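Local atomic coordinates of response regulator (Vibrio cholerae O1 biovar El Tor, PDB entry 7KPO), a protein that probably binds DNA through this small, mainly helical domain of the histidine kinase ChiS, as a regulator of gene expression. Residues F34-L40 against N75-I80; L12-T17 against L55-I61; S18-Y22 against E90-I94. One frame throughout, in Å; residues are numbered along the deposited sequence.

Interaction 1 (F34-L40 against N75-I80)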
loop_
_atom_site.group_PDB
_atom_site.type_symbol
_atom_site.label_atom_id
_atom_site.label_comp_id
_atom_site.label_asym_id
_atom_site.label_seq_id
_atom_site.Cartn_x
_atom_site.Cartn_y
_atom_site.Cartn_z
ATOM N N PHE A 34 -2.168 15.686 10.044
ATOM C CA PHE A 34 -2.318 14.216 10.126
ATOM C C PHE A 34 -3.112 13.857 11.394
ATOM O O PHE A 34 -4.063 13.065 11.310
ATOM C CB PHE A 34 -0.955 13.522 10.124
ATOM C CG PHE A 34 -1.027 12.169 10.773
ATOM C CD1 PHE A 34 -1.737 11.136 10.184
ATOM C CD2 PHE A 34 -0.453 11.959 12.012
ATOM C CE1 PHE A 34 -1.851 9.910 10.817
ATOM C CE2 PHE A 34 -0.561 10.731 12.640
ATOM C CZ PHE A 34 -1.256 9.709 12.039
ATOM N N ALA A 35 -2.729 14.435 12.533
ATOM C CA ALA A 35 -3.392 14.119 13.823
ATOM C C ALA A 35 -4.848 14.562 13.807
ATOM O O ALA A 35 -5.724 13.782 14.186
ATOM C CB ALA A 35 -2.653 14.824 14.956
ATOM N N GLU A 36 -5.061 15.796 13.388
ATOM C CA GLU A 36 -6.409 16.389 13.410
ATOM C C GLU A 36 -7.341 15.671 12.426
ATOM O O GLU A 36 -8.463 15.313 12.823
ATOM C CB GLU A 36 -6.275 17.871 13.077
ATOM C CG GLU A 36 -7.595 18.590 13.094
ATOM C CD GLU A 36 -8.301 18.528 14.431
ATOM O OE1 GLU A 36 -7.608 18.631 15.470
ATOM O OE2 GLU A 36 -9.535 18.358 14.433
ATOM N N GLN A 37 -6.883 15.456 11.194
ATOM C CA GLN A 37 -7.762 14.843 10.167
ATOM C C GLN A 37 -8.017 13.365 10.493
ATOM O O GLN A 37 -9.169 12.919 10.353
ATOM C CB GLN A 37 -7.137 15.027 8.785
ATOM C CG GLN A 37 -8.144 14.902 7.654
ATOM C CD GLN A 37 -9.161 16.023 7.640
ATOM O OE1 GLN A 37 -8.954 17.099 8.210
ATOM N NE2 GLN A 37 -10.277 15.787 6.965
ATOM N N SER A 38 -6.987 12.636 10.926
ATOM C CA SER A 38 -7.153 11.189 11.224
ATOM C C SER A 38 -7.915 10.971 12.534
ATOM O O SER A 38 -8.532 9.905 12.679
ATOM C CB SER A 38 -5.820 10.499 11.312
ATOM O OG SER A 38 -5.130 10.863 12.502
ATOM N N GLY A 39 -7.805 11.920 13.465
ATOM C CA GLY A 39 -8.396 11.769 14.805
ATOM C C GLY A 39 -7.612 10.774 15.652
ATOM O O GLY A 39 -8.076 10.436 16.748
ATOM N N LEU A 40 -6.432 10.356 15.198
ATOM C CA LEU A 40 -5.684 9.311 15.950
ATOM C C LEU A 40 -4.884 9.896 17.115
ATOM O O LEU A 40 -4.527 9.111 18.010
ATOM C CB LEU A 40 -4.764 8.567 14.979
ATOM C CG LEU A 40 -5.486 7.679 13.970
ATOM C CD1 LEU A 40 -4.524 7.189 12.908
ATOM C CD2 LEU A 40 -6.161 6.504 14.661
ATOM N N ASN A 75 -2.230 1.969 13.348
ATOM C CA ASN A 75 -3.345 2.679 12.666
ATOM C C ASN A 75 -2.803 3.935 11.975
ATOM O O ASN A 75 -3.320 4.295 10.912
ATOM C CB ASN A 75 -4.467 3.054 13.634
ATOM C CG ASN A 75 -5.240 1.855 14.134
ATOM O OD1 ASN A 75 -5.200 0.789 13.527
ATOM N ND2 ASN A 75 -5.948 2.032 15.234
ATOM N N SER A 76 -1.804 4.575 12.576
ATOM C CA SER A 76 -1.166 5.784 11.999
ATOM C C SER A 76 -0.436 5.417 10.701
ATOM O O SER A 76 -0.591 6.131 9.693
ATOM C CB SER A 76 -0.224 6.405 12.986
ATOM O OG SER A 76 -0.918 6.852 14.140
ATOM N N LEU A 77 0.369 4.349 10.742
ATOM C CA LEU A 77 1.085 3.892 9.527
ATOM C C LEU A 77 0.052 3.553 8.442
ATOM O O LEU A 77 0.241 3.962 7.286
ATOM C CB LEU A 77 1.955 2.672 9.854
ATOM C CG LEU A 77 2.966 2.829 10.993
ATOM C CD1 LEU A 77 3.760 1.549 11.180
ATOM C CD2 LEU A 77 3.912 3.989 10.757
ATOM N N ASP A 78 -1.027 2.858 8.809
ATOM C CA ASP A 78 -2.076 2.468 7.827
ATOM C C ASP A 78 -2.758 3.715 7.249
ATOM O O ASP A 78 -2.998 3.754 6.034
ATOM C CB ASP A 78 -3.110 1.539 8.464
ATOM C CG ASP A 78 -2.587 0.150 8.793
ATOM O OD1 ASP A 78 -1.494 -0.198 8.313
ATOM O OD2 ASP A 78 -3.273 -0.563 9.545
ATOM N N TYR A 79 -3.056 4.701 8.093
ATOM C CA TYR A 79 -3.741 5.934 7.628
ATOM C C TYR A 79 -2.856 6.669 6.616
ATOM O O TYR A 79 -3.328 7.094 5.542
ATOM C CB TYR A 79 -4.065 6.846 8.809
ATOM C CG TYR A 79 -4.815 8.090 8.418
ATOM C CD1 TYR A 79 -4.147 9.220 7.979
ATOM C CD2 TYR A 79 -6.199 8.130 8.467
ATOM C CE1 TYR A 79 -4.833 10.364 7.609
ATOM C CE2 TYR A 79 -6.900 9.265 8.100
ATOM C CZ TYR A 79 -6.213 10.388 7.672
ATOM O OH TYR A 79 -6.889 11.515 7.311
ATOM N N ILE A 80 -1.584 6.832 6.966
ATOM C CA ILE A 80 -0.630 7.550 6.075
ATOM C C ILE A 80 -0.488 6.784 4.752
ATOM O O ILE A 80 -0.538 7.429 3.689
ATOM C CB ILE A 80 0.690 7.792 6.825
ATOM C CG1 ILE A 80 0.442 8.823 7.932
ATOM C CG2 ILE A 80 1.792 8.216 5.867
ATOM C CD1 ILE A 80 1.559 8.969 8.934
#

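Interaction 2 (L12-T17 against L55-I61)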
loop_
_atom_site.group_PDB
_atom_site.type_symbol
_atom_site.label_atom_id
_atom_site.label_comp_id
_atom_site.label_asym_id
_atom_site.label_seq_id
_atom_site.Cartn_x
_atom_site.Cartn_y
_atom_site.Cartn_z
ATOM N N LEU A 12 9.488 1.184 16.473
ATOM C CA LEU A 12 8.288 2.057 16.563
ATOM C C LEU A 12 8.686 3.511 16.265
ATOM O O LEU A 12 7.958 4.188 15.524
ATOM C CB LEU A 12 7.673 1.918 17.960
ATOM C CG LEU A 12 6.219 2.371 18.090
ATOM C CD1 LEU A 12 5.294 1.430 17.341
ATOM C CD2 LEU A 12 5.802 2.442 19.549
ATOM N N VAL A 13 9.811 3.969 16.816
ATOM C CA VAL A 13 10.258 5.371 16.586
ATOM C C VAL A 13 10.653 5.546 15.116
ATOM O O VAL A 13 10.274 6.563 14.506
ATOM C CB VAL A 13 11.390 5.769 17.546
ATOM C CG1 VAL A 13 12.008 7.101 17.151
ATOM C CG2 VAL A 13 10.914 5.799 18.993
ATOM N N GLU A 14 11.411 4.592 14.567
ATOM C CA GLU A 14 11.825 4.648 13.139
ATOM C C GLU A 14 10.573 4.688 12.255
ATOM O O GLU A 14 10.494 5.546 11.361
ATOM C CB GLU A 14 12.695 3.441 12.779
ATOM C CG GLU A 14 13.092 3.382 11.311
ATOM C CD GLU A 14 13.959 4.529 10.810
ATOM O OE1 GLU A 14 14.586 5.217 11.642
ATOM O OE2 GLU A 14 14.000 4.739 9.581
ATOM N N ALA A 15 9.615 3.806 12.529
ATOM C CA ALA A 15 8.391 3.719 11.704
ATOM C C ALA A 15 7.574 5.013 11.752
ATOM O O ALA A 15 7.144 5.505 10.712
ATOM C CB ALA A 15 7.566 2.535 12.147
HETATM N N MSE A 16 7.392 5.557 12.955
HETATM C CA MSE A 16 6.576 6.746 13.125
HETATM C C MSE A 16 7.222 7.951 12.455
HETATM O O MSE A 16 6.566 8.683 11.722
HETATM C CB MSE A 16 6.347 7.022 14.611
HETATM C CG MSE A 16 5.342 6.099 15.237
HETATM SE SE MSE A 16 3.612 6.215 14.321
HETATM C CE MSE A 16 2.751 7.920 14.743
ATOM N N THR A 17 8.513 8.152 12.710
ATOM C CA THR A 17 9.215 9.289 12.134
ATOM C C THR A 17 9.209 9.175 10.606
ATOM O O THR A 17 8.938 10.174 9.929
ATOM C CB THR A 17 10.638 9.425 12.686
ATOM O OG1 THR A 17 11.402 8.257 12.397
ATOM C CG2 THR A 17 10.641 9.666 14.175
ATOM N N LEU A 55 1.718 12.561 20.411
ATOM C CA LEU A 55 2.352 12.053 19.169
ATOM C C LEU A 55 3.842 12.428 19.157
ATOM O O LEU A 55 4.676 11.593 18.789
ATOM C CB LEU A 55 1.634 12.678 17.971
ATOM C CG LEU A 55 2.267 12.427 16.603
ATOM C CD1 LEU A 55 2.368 10.938 16.300
ATOM C CD2 LEU A 55 1.477 13.149 15.518
ATOM N N ASP A 56 4.165 13.650 19.570
ATOM C CA ASP A 56 5.571 14.127 19.519
ATOM C C ASP A 56 6.481 13.222 20.351
ATOM O O ASP A 56 7.655 13.089 19.994
ATOM C CB ASP A 56 5.668 15.578 19.984
ATOM C CG ASP A 56 5.003 16.571 19.048
ATOM O OD1 ASP A 56 4.574 16.160 17.952
ATOM O OD2 ASP A 56 4.937 17.754 19.417
ATOM N N LYS A 57 5.957 12.617 21.411
ATOM C CA LYS A 57 6.786 11.744 22.289
ATOM C C LYS A 57 7.245 10.495 21.530
ATOM O O LYS A 57 8.269 9.916 21.914
ATOM C CB LYS A 57 5.995 11.326 23.532
ATOM C CG LYS A 57 5.623 12.471 24.463
ATOM C CD LYS A 57 4.835 12.045 25.678
ATOM C CE LYS A 57 4.483 13.218 26.567
ATOM N NZ LYS A 57 3.733 12.791 27.771
ATOM N N TYR A 58 6.532 10.112 20.475
ATOM C CA TYR A 58 6.838 8.875 19.712
ATOM C C TYR A 58 7.919 9.112 18.659
ATOM O O TYR A 58 8.294 8.147 17.983
ATOM C CB TYR A 58 5.560 8.354 19.051
ATOM C CG TYR A 58 4.605 7.689 20.008
ATOM C CD1 TYR A 58 3.881 8.416 20.937
ATOM C CD2 TYR A 58 4.416 6.320 19.974
ATOM C CE1 TYR A 58 3.002 7.797 21.814
ATOM C CE2 TYR A 58 3.550 5.684 20.847
ATOM C CZ TYR A 58 2.844 6.420 21.777
ATOM O OH TYR A 58 1.978 5.792 22.626
ATOM N N LEU A 59 8.460 10.329 18.580
ATOM C CA LEU A 59 9.412 10.654 17.487
ATOM C C LEU A 59 10.858 10.592 17.981
ATOM O O LEU A 59 11.754 10.812 17.160
ATOM C CB LEU A 59 9.047 12.026 16.911
ATOM C CG LEU A 59 7.585 12.174 16.471
ATOM C CD1 LEU A 59 7.336 13.543 15.859
ATOM C CD2 LEU A 59 7.178 11.069 15.503
ATOM N N ARG A 60 11.063 10.280 19.261
ATOM C CA ARG A 60 12.422 10.144 19.845
ATOM C C ARG A 60 12.388 8.978 20.831
ATOM O O ARG A 60 11.429 8.879 21.615
ATOM C CB ARG A 60 12.873 11.422 20.568
ATOM C CG ARG A 60 12.985 12.643 19.668
ATOM C CD ARG A 60 13.426 13.925 20.360
ATOM N NE ARG A 60 14.820 13.950 20.808
ATOM C CZ ARG A 60 15.239 13.983 22.077
ATOM N NH1 ARG A 60 14.378 14.014 23.082
ATOM N NH2 ARG A 60 16.538 14.016 22.333
ATOM N N ILE A 61 13.425 8.153 20.830
ATOM C CA ILE A 61 13.438 7.014 21.785
ATOM C C ILE A 61 13.462 7.546 23.228
ATOM O O ILE A 61 12.874 6.895 24.092
ATOM C CB ILE A 61 14.615 6.067 21.475
ATOM C CG1 ILE A 61 14.457 4.713 22.168
ATOM C CG2 ILE A 61 15.961 6.699 21.799
ATOM C CD1 ILE A 61 13.227 3.933 21.748
#

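Interaction 3 (S18-Y22 against E90-I94). With SO4 (sulfate ion), chain D; SO4 (sulfate ion), chain B.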
loop_
_atom_site.group_PDB
_atom_site.type_symbol
_atom_site.label_atom_id
_atom_site.label_comp_id
_atom_site.label_asym_id
_atom_site.label_seq_id
_atom_site.Cartn_x
_atom_site.Cartn_y
_atom_site.Cartn_z
ATOM N N SER A 18 9.487 7.974 10.092
ATOM C CA SER A 18 9.502 7.739 8.626
ATOM C C SER A 18 8.124 8.052 8.046
ATOM O O SER A 18 8.032 8.766 7.031
ATOM C CB SER A 18 9.887 6.311 8.305
ATOM O OG SER A 18 11.232 6.042 8.664
ATOM N N ALA A 19 7.087 7.539 8.695
ATOM C CA ALA A 19 5.712 7.717 8.187
ATOM C C ALA A 19 5.339 9.202 8.184
ATOM O O ALA A 19 4.738 9.661 7.206
ATOM C CB ALA A 19 4.751 6.902 9.010
ATOM N N LEU A 20 5.673 9.931 9.247
ATOM C CA LEU A 20 5.309 11.373 9.289
ATOM C C LEU A 20 6.083 12.158 8.233
ATOM O O LEU A 20 5.496 13.055 7.628
ATOM C CB LEU A 20 5.556 11.939 10.686
ATOM C CG LEU A 20 4.451 11.644 11.690
ATOM C CD1 LEU A 20 4.875 12.049 13.085
ATOM C CD2 LEU A 20 3.158 12.350 11.299
ATOM N N ASN A 21 7.355 11.841 8.030
ATOM C CA ASN A 21 8.138 12.570 6.999
ATOM C C ASN A 21 7.503 12.331 5.625
ATOM O O ASN A 21 7.421 13.281 4.822
ATOM C CB ASN A 21 9.606 12.157 7.042
ATOM C CG ASN A 21 10.281 12.530 8.345
ATOM O OD1 ASN A 21 9.785 13.371 9.095
ATOM N ND2 ASN A 21 11.417 11.911 8.616
ATOM N N TYR A 22 7.063 11.099 5.370
ATOM C CA TYR A 22 6.418 10.739 4.084
ATOM C C TYR A 22 5.076 11.475 3.955
ATOM O O TYR A 22 4.796 12.057 2.900
ATOM C CB TYR A 22 6.305 9.218 4.038
ATOM C CG TYR A 22 5.662 8.646 2.806
ATOM C CD1 TYR A 22 6.333 8.606 1.596
ATOM C CD2 TYR A 22 4.404 8.075 2.870
ATOM C CE1 TYR A 22 5.751 8.045 0.471
ATOM C CE2 TYR A 22 3.810 7.509 1.757
ATOM C CZ TYR A 22 4.484 7.496 0.552
ATOM O OH TYR A 22 3.883 6.941 -0.538
ATOM N N GLU A 90 11.057 5.364 -0.119
ATOM C CA GLU A 90 10.541 5.937 1.149
ATOM C C GLU A 90 9.289 5.167 1.580
ATOM O O GLU A 90 9.183 4.799 2.763
ATOM C CB GLU A 90 10.272 7.424 0.960
ATOM C CG GLU A 90 9.985 8.144 2.254
ATOM C CD GLU A 90 9.822 9.645 2.119
ATOM O OE1 GLU A 90 9.860 10.146 0.983
ATOM O OE2 GLU A 90 9.659 10.309 3.149
ATOM N N ARG A 91 8.369 4.926 0.648
ATOM C CA ARG A 91 7.131 4.186 0.988
ATOM C C ARG A 91 7.463 2.733 1.341
ATOM O O ARG A 91 6.920 2.213 2.329
ATOM C CB ARG A 91 6.147 4.232 -0.177
ATOM C CG ARG A 91 4.746 3.813 0.229
ATOM C CD ARG A 91 3.778 3.943 -0.923
ATOM N NE ARG A 91 2.400 4.052 -0.453
ATOM C CZ ARG A 91 1.589 3.025 -0.233
ATOM N NH1 ARG A 91 2.007 1.788 -0.437
ATOM N NH2 ARG A 91 0.359 3.233 0.196
ATOM N N THR A 92 8.329 2.098 0.558
ATOM C CA THR A 92 8.699 0.684 0.815
ATOM C C THR A 92 9.277 0.563 2.231
ATOM O O THR A 92 8.960 -0.418 2.929
ATOM C CB THR A 92 9.668 0.200 -0.266
ATOM O OG1 THR A 92 8.980 0.233 -1.519
ATOM C CG2 THR A 92 10.203 -1.186 0.011
ATOM N N HIS A 93 10.087 1.533 2.644
ATOM C CA HIS A 93 10.702 1.488 3.995
ATOM C C HIS A 93 9.614 1.477 5.069
ATOM O O HIS A 93 9.732 0.704 6.027
ATOM C CB HIS A 93 11.665 2.666 4.156
ATOM C CG HIS A 93 12.254 2.774 5.517
ATOM N ND1 HIS A 93 13.212 1.896 5.974
ATOM C CD2 HIS A 93 12.050 3.662 6.509
ATOM C CE1 HIS A 93 13.560 2.232 7.202
ATOM N NE2 HIS A 93 12.867 3.312 7.546
ATOM N N ILE A 94 8.587 2.304 4.907
ATOM C CA ILE A 94 7.476 2.353 5.900
ATOM C C ILE A 94 6.761 0.998 5.907
ATOM O O ILE A 94 6.462 0.483 6.996
ATOM C CB ILE A 94 6.527 3.518 5.585
ATOM C CG1 ILE A 94 7.251 4.858 5.734
ATOM C CG2 ILE A 94 5.293 3.447 6.468
ATOM C CD1 ILE A 94 6.599 5.999 5.002
HETATM S S SO4 D . -1.618 0.478 -1.056
HETATM O O1 SO4 D . -1.470 1.164 0.201
HETATM O O2 SO4 D . -0.316 0.139 -1.582
HETATM O O3 SO4 D . -2.294 1.335 -1.992
HETATM O O4 SO4 D . -2.392 -0.720 -0.847
HETATM S S SO4 B . -1.035 -0.152 1.694
HETATM O O1 SO4 B . -1.627 -0.784 0.543
HETATM O O2 SO4 B . 0.403 -0.149 1.561
HETATM O O3 SO4 B . -1.396 -0.881 2.879
HETATM O O4 SO4 B . -1.522 1.202 1.787
HETATM O O HOH W 1 10.076 8.784 5.266
HETATM O O HOH W 2 9.845 12.815 2.757
#

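Interaction 1 (F34-L40 against N75-I80)
The Tyr79 ring takes Ser38 squarely on one face: Ser38 CB sits over the middle of the ring, 3.5 Å from its centroid and 8° off the ring normal, a close CH-pi contact. Phe34 is sandwiched differently. Ile80 CD1 lies over one face of its ring, 4.2 Å from the centroid, and Ser38 OG is above the opposite face, shifted toward the rim. At the edge of Phe34, in its plane, stand Tyr79 CD1, which lies 3.7 Å from Phe34 CE1, and Ser76 OG. The Phe34 and Tyr79 side chains slide past each other in opposite directions, ring planes 61° apart, neither stacked nor edge-to-face. Both swing CG away from their own backbone N (chi1 156° for Phe34), and this places both rings between the two helices.

Farther along, Leu40 CD1 nestles against the backbone at Ser76 CA (3.8 Å), and its CD2 touches Asn75 CB, the two side chains crossing at about a right angle. Gln37 CG brushes Tyr79 OH at 3.6 Å. The Ser76 hydroxyl is taken up outside the contact, by Thr72 O and Trp41 NE1.

Ser38 OG is gripped twice within its own segment: it donates to Phe34 O at 2.7 Å and accepts from Leu40 N at 3.0 Å. Phe34 O also receives Ser38 N, from the other face of its carbonyl plane. The short pieces 34-38 and 75-80 run nearly at right angles. By accepting from Leu40 N, Ser38 OG makes an ST turn at the end of helix 31-38, where Gly39 turns away with positive phi, in a mainly helical domain.

Interaction 2 (L12-T17 against L55-I61)
Val13 and Thr17, one turn apart on helix 2-27, press methyl groups against the backbone of residues 58-61. Most of these contacts are with backbone atoms: Val13 CG2 meets Tyr58 O at 3.7 Å, Val13 CG1 comes equally near Leu59 O, and Thr17 CG2 approaches Leu59 O at 3.4 Å. Thr17 CG2 points at the turn because its OG1 is turned back between the backbone N and carbonyl carbon (chi1 60°), near the carbonyls of Val13 and Glu14.

Side chain on side chain, Leu12 CD2 reaches the edge of the Tyr58 ring, near its plane, 4.1 Å from Tyr58 CD2. Val13 CG2 touches Ile61 CD1 at the outer margin. Met16, a selenomethionine, bends at chi2 and chi3 so that its methyl end heads for Leu55 CD1; the apparent tightness there is doubtful, since this residue has two conformers.

No hydrogen bond links the segments. Tyr58 O is buried by the contact and has no polar partner in the model, whereas the Tyr58 hydroxyl accepts from Arg69 N and its ring meets Trp41 edge-to-face. Lys57 to Arg60 form a type I beta turn, whose backbone packs against helix 2-27 where the chain leaves the short helix 53-57.

Interaction 3 (S18-Y22 against E90-I94)
Glu90 OE2 is held by two waters that tie it to the opposite helix. Water 1 donates to Glu90 OE2 (2.6 Å) and to Ser18 O (2.7 Å); water 2 also donates to the carboxylate oxygen and, weakly, to Asn21 O. The carboxylate reaches this spot on an extended chain and lies at the edge of the Tyr22 ring, their planes 72° apart, while Glu90 OE1 pairs with Arg25.

Ile94 CD1 wedges against Tyr22 CB at 3.4 Å and meets the Ala19 backbone. Over one Tyr22 face lies Arg91 CA, toward the rim; the phenol oxygen, hydrogen-bonded to Glu86 O, presses on Arg91 CD at 3.0 Å. Helices 2-27 and 89-106 form an antiparallel pair, segments 18-22 and 90-94 running at 148° with axes 9.7 Å apart.

Ser18 OG faces the edge of the His93 ring, 3.3 Å from His93 CD2; Ser18 OG is hydrogen-bonded to Glu14 O and His93 NE2 to Glu14 OE2. Arg91 continues to the subunit interface, where two overlapping sulfates, probably alternatives from the crystallisation liquor, leave the bond from Arg91 NH2 to the chain D ion provisional; Lys85, Arg91 and Arg98 of the second subunit share this site.

Overall arrangement
Interactions 2 and 3 follow one another along helix 2-27, their centres 12 Å apart, and each lies about 14 Å from interaction 1. Helix 70-83 carries one side of interaction 1 and also touches helix 2-27, through Leu77 and Ile80 on Ala19 and Ser76 on Met16. Leu20 meets Phe34 of interaction 1 and Leu59 of interaction 2, while Glu14 reaches His93 of interaction 3. In sequence, interaction 1 is nested inside the loop closed by interaction 3, and interaction 2 crosses both. The first and last helices pair antiparallel, helix 70-83 packs against both (Leu77 touches Ala19 and Leu101), and the start of helix 89-106 faces the second subunit.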